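Long-range contacts in L-iditol 2-dehydrogenase (Clostridium scindens, PDB 4OH1), which probably catalyses the zinc-dependent, NAD+-linked oxidation of polyols such as L-iditol: residues Gly73-Ser77 and Tyr153-Pro158; Lys97-Ala103 and Gln140-Asp146. All coordinates share one frame; numbering follows the deposited sequence.

Interaction 1: residues Gly73-Ser77 and Tyr153-Pro158; sequences GHELS and YALVEP. With ZN (zinc ion), chain B.
His74 and Glu75 from one segment and Glu157 from the other meet on a single zinc ion. His74 NE2 lies 2.4 Å from the zinc, whereas Glu75 OE2 and Glu157 OE1 are each 2.1 Å from it. Two waters and Cys46, present as cysteinesulfonic acid, complete six ligand atoms. The two carboxylate oxygens, Glu75 OE2 and Glu157 OE1, come within 3.2 Å of each other, a closeness explained by the cation they share. The flat groups are set differently: the carboxylate planes of Glu75 and Glu157 lie 32° apart, while that of Glu157 is turned 72° from the His74 ring and its CD sits at the ring edge, in plane. Glu75 CG rests over one face of the same imidazole. Glu157 reaches the metal by leaving its backbone with CG anti to N and then bending at chi2 (-82°). Its second oxygen, OE2, accepts a hydrogen bond from a zinc-bound water at 2.5 Å, so Glu157 holds the metal through OE1 and one of the metal's waters through OE2.

Farther out, Glu75 OE1 is engaged by Lys344 in a salt bridge, which helps fix the carboxylate's rotation. The Pro158 ring adds an apolar wall, its CD 3.5 Å from Glu75 CD. A type I turn from Tyr153 to Val156, closed by Val156 N donating to Tyr153 O at 3.1 Å, leads into helix 156-168 and so places Glu157. Ser77 CB packs 3.8 Å from Ala154 N beside this turn, while Ser77 OG bonds to Leu150 O.

With no direct polar bond between the segments, the metal supplies their polar connection. A substrate oxygen might replace a zinc-bound water, as proposed for this family's catalytic zinc, although oxidised Cys46 makes this shell an imperfect guide.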
loop_
_atom_site.group_PDB
_atom_site.type_symbol
_atom_site.label_atom_id
_atom_site.label_comp_id
_atom_site.label_asym_id
_atom_site.label_seq_id
_atom_site.Cartn_x
_atom_site.Cartn_y
_atom_site.Cartn_z
ATOM N N GLY A 73 -8.501 -8.362 -33.310
ATOM C CA GLY A 73 -9.465 -7.415 -32.738
ATOM C C GLY A 73 -9.689 -7.868 -31.333
ATOM O O GLY A 73 -9.977 -9.020 -31.104
ATOM N N HIS A 74 -9.503 -6.977 -30.371
ATOM C CA HIS A 74 -9.724 -7.330 -28.971
ATOM C C HIS A 74 -10.438 -6.223 -28.150
ATOM O O HIS A 74 -10.435 -6.248 -26.917
ATOM C CB HIS A 74 -8.379 -7.696 -28.358
ATOM C CG HIS A 74 -7.463 -6.538 -28.286
ATOM N ND1 HIS A 74 -6.778 -6.077 -29.384
ATOM C CD2 HIS A 74 -7.200 -5.672 -27.285
ATOM C CE1 HIS A 74 -6.108 -4.992 -29.060
ATOM N NE2 HIS A 74 -6.340 -4.733 -27.788
ATOM N N GLU A 75 -11.035 -5.251 -28.835
ATOM C CA GLU A 75 -11.711 -4.164 -28.203
ATOM C C GLU A 75 -13.105 -4.121 -28.777
ATOM O O GLU A 75 -13.269 -3.759 -29.938
ATOM C CB GLU A 75 -10.984 -2.859 -28.469
ATOM C CG GLU A 75 -9.506 -2.866 -28.065
ATOM C CD GLU A 75 -8.796 -1.479 -28.240
ATOM O OE1 GLU A 75 -9.361 -0.510 -28.804
ATOM O OE2 GLU A 75 -7.665 -1.351 -27.757
ATOM N N LEU A 76 -14.098 -4.569 -28.019
ATOM C CA LEU A 76 -15.454 -4.738 -28.625
ATOM C C LEU A 76 -16.578 -4.715 -27.615
ATOM O O LEU A 76 -16.423 -5.082 -26.407
ATOM C CB LEU A 76 -15.562 -6.023 -29.443
ATOM C CG LEU A 76 -15.472 -7.305 -28.592
ATOM C CD1 LEU A 76 -16.272 -8.400 -29.157
ATOM C CD2 LEU A 76 -14.043 -7.731 -28.405
ATOM N N SER A 77 -17.710 -4.238 -28.107
ATOM C CA SER A 77 -18.950 -4.318 -27.359
ATOM C C SER A 77 -19.997 -4.960 -28.266
ATOM O O SER A 77 -19.897 -4.854 -29.456
ATOM C CB SER A 77 -19.413 -2.920 -26.956
ATOM O OG SER A 77 -19.600 -2.146 -28.097
ATOM N N TYR A 153 -18.523 1.886 -24.942
ATOM C CA TYR A 153 -18.074 0.683 -24.189
ATOM C C TYR A 153 -17.164 -0.213 -24.983
ATOM O O TYR A 153 -16.527 -1.082 -24.432
ATOM C CB TYR A 153 -19.264 -0.099 -23.609
ATOM C CG TYR A 153 -19.914 0.614 -22.422
ATOM C CD1 TYR A 153 -20.792 1.642 -22.617
ATOM C CD2 TYR A 153 -19.629 0.245 -21.117
ATOM C CE1 TYR A 153 -21.349 2.311 -21.543
ATOM C CE2 TYR A 153 -20.227 0.867 -20.056
ATOM C CZ TYR A 153 -21.075 1.908 -20.275
ATOM O OH TYR A 153 -21.633 2.561 -19.213
ATOM N N ALA A 154 -17.108 -0.024 -26.292
ATOM C CA ALA A 154 -16.083 -0.669 -27.076
ATOM C C ALA A 154 -14.670 -0.297 -26.571
ATOM O O ALA A 154 -13.699 -0.981 -26.857
ATOM C CB ALA A 154 -16.204 -0.253 -28.514
ATOM N N LEU A 155 -14.550 0.828 -25.881
ATOM C CA LEU A 155 -13.236 1.247 -25.362
ATOM C C LEU A 155 -12.972 0.741 -23.980
ATOM O O LEU A 155 -11.995 1.172 -23.395
ATOM C CB LEU A 155 -13.051 2.771 -25.404
ATOM C CG LEU A 155 -12.508 3.152 -26.784
ATOM C CD1 LEU A 155 -13.352 2.631 -27.960
ATOM C CD2 LEU A 155 -12.502 4.644 -26.811
ATOM N N VAL A 156 -13.782 -0.176 -23.452
ATOM C CA VAL A 156 -13.505 -0.728 -22.134
ATOM C C VAL A 156 -12.135 -1.324 -21.975
ATOM O O VAL A 156 -11.479 -1.131 -20.893
ATOM C CB VAL A 156 -14.575 -1.724 -21.654
ATOM C CG1 VAL A 156 -14.110 -2.520 -20.465
ATOM C CG2 VAL A 156 -15.847 -0.982 -21.257
ATOM N N GLU A 157 -11.647 -2.037 -22.979
ATOM C CA GLU A 157 -10.378 -2.755 -22.797
ATOM C C GLU A 157 -9.214 -1.765 -22.785
ATOM O O GLU A 157 -8.337 -1.859 -21.940
ATOM C CB GLU A 157 -10.146 -3.863 -23.832
ATOM C CG GLU A 157 -8.812 -4.683 -23.625
ATOM C CD GLU A 157 -7.594 -3.995 -24.204
ATOM O OE1 GLU A 157 -7.787 -3.141 -25.097
ATOM O OE2 GLU A 157 -6.446 -4.228 -23.741
ATOM N N PRO A 158 -9.171 -0.836 -23.722
ATOM C CA PRO A 158 -8.046 0.080 -23.595
ATOM C C PRO A 158 -8.096 0.943 -22.317
ATOM O O PRO A 158 -7.041 1.244 -21.765
ATOM C CB PRO A 158 -8.110 0.924 -24.851
ATOM C CG PRO A 158 -9.400 0.701 -25.423
ATOM C CD PRO A 158 -9.848 -0.666 -24.988
HETATM ZN ZN ZN B . -6.460 -2.596 -26.627
HETATM O O HOH W 1 -4.731 -3.727 -25.430
HETATM O O HOH W 2 -5.149 -0.900 -25.568
#

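Interaction 2: residues Lys97-Ala103 and Gln140-Asp146; sequences KVVANYA and QIFPIPD
Gln140 holds both polar backbone atoms of Asn101: its carbonyl O accepts from Asn101 N at 2.9 Å, and its side-chain NE2 donates to Asn101 O at 2.8 Å. With CG beside its own backbone N (chi1 -59°) and the chain extended beyond, the amide reaches alongside the backbone of Asn101; His137 N occupies its OE1. Asn101 OD1 in turn accepts from Ala103 N, forming an Asx turn.

Regular antiparallel pairing follows. Val99 and Phe142 form the hydrogen-bonded pair, with Val99 N to Phe142 O at 3.0 Å and the reverse bond at 2.8 Å from Phe142 N to Val99 O. Val98 CG1 meets Ile141 CG2 at 3.7 Å on one face; Val99 CG2 touches Phe142 CB on the other. Across the subunit interface, Arg113 of the second subunit makes a cation-pi contact with Phe142.

At the far end Ile144 N bonds Lys97 O from 39° above the carbonyl plane. The extended Lys97 chain carries NZ to Asp146 O (2.9 Å) and Ala148 O. The strand axes run at 142°, a twisted antiparallel pair in the mixed sheet of the GroES-like domain.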
loop_
_atom_site.group_PDB
_atom_site.type_symbol
_atom_site.label_atom_id
_atom_site.label_comp_id
_atom_site.label_asym_id
_atom_site.label_seq_id
_atom_site.Cartn_x
_atom_site.Cartn_y
_atom_site.Cartn_z
ATOM N N LYS A 97 -26.458 -6.650 -23.178
ATOM C CA LYS A 97 -25.298 -5.891 -23.624
ATOM C C LYS A 97 -24.035 -6.271 -22.817
ATOM O O LYS A 97 -24.089 -6.325 -21.580
ATOM C CB LYS A 97 -25.574 -4.409 -23.486
ATOM C CG LYS A 97 -26.640 -3.898 -24.474
ATOM C CD LYS A 97 -26.785 -2.430 -24.399
ATOM C CE LYS A 97 -27.795 -1.937 -25.388
ATOM N NZ LYS A 97 -27.934 -0.480 -25.138
ATOM N N VAL A 98 -22.909 -6.479 -23.523
ATOM C CA VAL A 98 -21.674 -6.908 -22.902
ATOM C C VAL A 98 -20.415 -6.371 -23.601
ATOM O O VAL A 98 -20.470 -5.889 -24.738
ATOM C CB VAL A 98 -21.577 -8.435 -22.902
ATOM C CG1 VAL A 98 -22.719 -9.067 -22.106
ATOM C CG2 VAL A 98 -21.583 -8.980 -24.342
ATOM N N VAL A 99 -19.286 -6.515 -22.905
ATOM C CA VAL A 99 -17.980 -6.400 -23.475
ATOM C C VAL A 99 -17.257 -7.653 -23.118
ATOM O O VAL A 99 -17.674 -8.427 -22.215
ATOM C CB VAL A 99 -17.201 -5.196 -23.009
ATOM C CG1 VAL A 99 -17.894 -3.918 -23.434
ATOM C CG2 VAL A 99 -16.993 -5.211 -21.488
ATOM N N ALA A 100 -16.201 -7.888 -23.861
ATOM C CA ALA A 100 -15.404 -9.107 -23.706
ATOM C C ALA A 100 -13.945 -8.777 -23.412
ATOM O O ALA A 100 -13.408 -7.791 -23.926
ATOM C CB ALA A 100 -15.478 -9.914 -24.988
ATOM N N ASN A 101 -13.337 -9.610 -22.580
ATOM C CA ASN A 101 -11.924 -9.600 -22.327
ATOM C C ASN A 101 -11.268 -10.678 -23.199
ATOM O O ASN A 101 -11.557 -11.831 -23.027
ATOM C CB ASN A 101 -11.698 -9.878 -20.844
ATOM C CG ASN A 101 -10.242 -9.912 -20.460
ATOM O OD1 ASN A 101 -9.352 -9.620 -21.253
ATOM N ND2 ASN A 101 -9.985 -10.255 -19.212
ATOM N N TYR A 102 -10.380 -10.293 -24.113
ATOM C CA TYR A 102 -9.751 -11.199 -25.039
ATOM C C TYR A 102 -8.974 -12.267 -24.294
ATOM O O TYR A 102 -8.754 -13.356 -24.828
ATOM C CB TYR A 102 -8.795 -10.433 -26.007
ATOM C CG TYR A 102 -7.601 -9.786 -25.288
ATOM C CD1 TYR A 102 -7.697 -8.512 -24.736
ATOM C CD2 TYR A 102 -6.433 -10.468 -25.102
ATOM C CE1 TYR A 102 -6.631 -7.930 -24.047
ATOM C CE2 TYR A 102 -5.362 -9.905 -24.406
ATOM C CZ TYR A 102 -5.468 -8.636 -23.889
ATOM O OH TYR A 102 -4.425 -8.083 -23.167
ATOM N N ALA A 103 -8.508 -11.962 -23.087
ATOM C CA ALA A 103 -7.544 -12.847 -22.408
ATOM C C ALA A 103 -8.286 -13.935 -21.632
ATOM O O ALA A 103 -9.199 -13.633 -20.898
ATOM C CB ALA A 103 -6.659 -12.026 -21.453
ATOM N N GLN A 140 -14.979 -14.472 -19.650
ATOM C CA GLN A 140 -14.481 -13.338 -20.405
ATOM C C GLN A 140 -15.545 -12.336 -20.659
ATOM O O GLN A 140 -15.252 -11.360 -21.266
ATOM C CB GLN A 140 -13.910 -13.800 -21.754
ATOM C CG GLN A 140 -12.774 -14.783 -21.569
ATOM C CD GLN A 140 -12.230 -15.347 -22.867
ATOM O OE1 GLN A 140 -12.596 -16.456 -23.255
ATOM N NE2 GLN A 140 -11.319 -14.617 -23.515
ATOM N N ILE A 141 -16.782 -12.561 -20.235
ATOM C CA ILE A 141 -17.879 -11.731 -20.703
ATOM C C ILE A 141 -18.413 -10.913 -19.592
ATOM O O ILE A 141 -18.742 -11.479 -18.560
ATOM C CB ILE A 141 -19.034 -12.608 -21.260
ATOM C CG1 ILE A 141 -18.598 -13.302 -22.536
ATOM C CG2 ILE A 141 -20.276 -11.807 -21.510
ATOM C CD1 ILE A 141 -18.200 -12.386 -23.662
ATOM N N PHE A 142 -18.573 -9.603 -19.817
ATOM C CA PHE A 142 -18.934 -8.665 -18.736
ATOM C C PHE A 142 -20.139 -7.866 -19.099
ATOM O O PHE A 142 -20.159 -7.220 -20.104
ATOM C CB PHE A 142 -17.791 -7.638 -18.447
ATOM C CG PHE A 142 -16.566 -8.261 -17.836
ATOM C CD1 PHE A 142 -15.605 -8.841 -18.627
ATOM C CD2 PHE A 142 -16.459 -8.358 -16.477
ATOM C CE1 PHE A 142 -14.494 -9.483 -18.050
ATOM C CE2 PHE A 142 -15.353 -8.991 -15.880
ATOM C CZ PHE A 142 -14.363 -9.531 -16.684
ATOM N N PRO A 143 -21.141 -7.847 -18.256
ATOM C CA PRO A 143 -22.287 -7.034 -18.641
ATOM C C PRO A 143 -22.081 -5.553 -18.365
ATOM O O PRO A 143 -21.364 -5.166 -17.435
ATOM C CB PRO A 143 -23.423 -7.586 -17.776
ATOM C CG PRO A 143 -22.738 -7.992 -16.577
ATOM C CD PRO A 143 -21.407 -8.615 -17.050
ATOM N N ILE A 144 -22.757 -4.753 -19.160
ATOM C CA ILE A 144 -22.761 -3.307 -19.039
ATOM C C ILE A 144 -24.221 -2.811 -18.945
ATOM O O ILE A 144 -25.122 -3.568 -19.144
ATOM C CB ILE A 144 -22.018 -2.700 -20.229
ATOM C CG1 ILE A 144 -22.784 -2.923 -21.524
ATOM C CG2 ILE A 144 -20.614 -3.353 -20.362
ATOM C CD1 ILE A 144 -22.020 -2.419 -22.745
ATOM N N PRO A 145 -24.454 -1.537 -18.628
ATOM C CA PRO A 145 -25.823 -1.138 -18.410
ATOM C C PRO A 145 -26.753 -1.351 -19.611
ATOM O O PRO A 145 -26.342 -1.204 -20.767
ATOM C CB PRO A 145 -25.678 0.360 -18.125
ATOM C CG PRO A 145 -24.407 0.460 -17.476
ATOM C CD PRO A 145 -23.526 -0.473 -18.237
ATOM N N ASP A 146 -28.009 -1.670 -19.349
ATOM C CA ASP A 146 -28.979 -1.896 -20.422
ATOM C C ASP A 146 -29.115 -0.725 -21.348
ATOM O O ASP A 146 -29.253 -0.884 -22.545
ATOM C CB ASP A 146 -30.326 -2.209 -19.833
ATOM C CG ASP A 146 -30.294 -3.446 -18.977
ATOM O OD1 ASP A 146 -29.361 -4.264 -19.175
ATOM O OD2 ASP A 146 -31.170 -3.580 -18.099
HETATM O O HOH W 3 -26.209 -6.215 -19.781
HETATM O O HOH W 4 -28.280 -5.425 -21.556
#

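How the interactions relate
Both contacts are built on neighbouring strands of one mixed sheet, 75-83 and 97-100, with centres about 9 Å apart. Interaction 1 is buried throughout and tied by a metal; interaction 2 rests on backbone hydrogen bonds and apolar side chains. In it Pro143, Pro145 and Asp146 are exposed, while Ile144 is buried, and Arg113 of the second subunit reaches Ile141, Phe142 and Pro143. Val99 lies where the two contacts meet, its CG1 3.3 Å from Tyr153 O, and Ile144 CD1 packs on Tyr153 CB at 3.7 Å. Tyr102, just beyond the paired residues, stands edge-to-face with zinc-bound His74 and puts a second-shell ring beside the site of interaction 1.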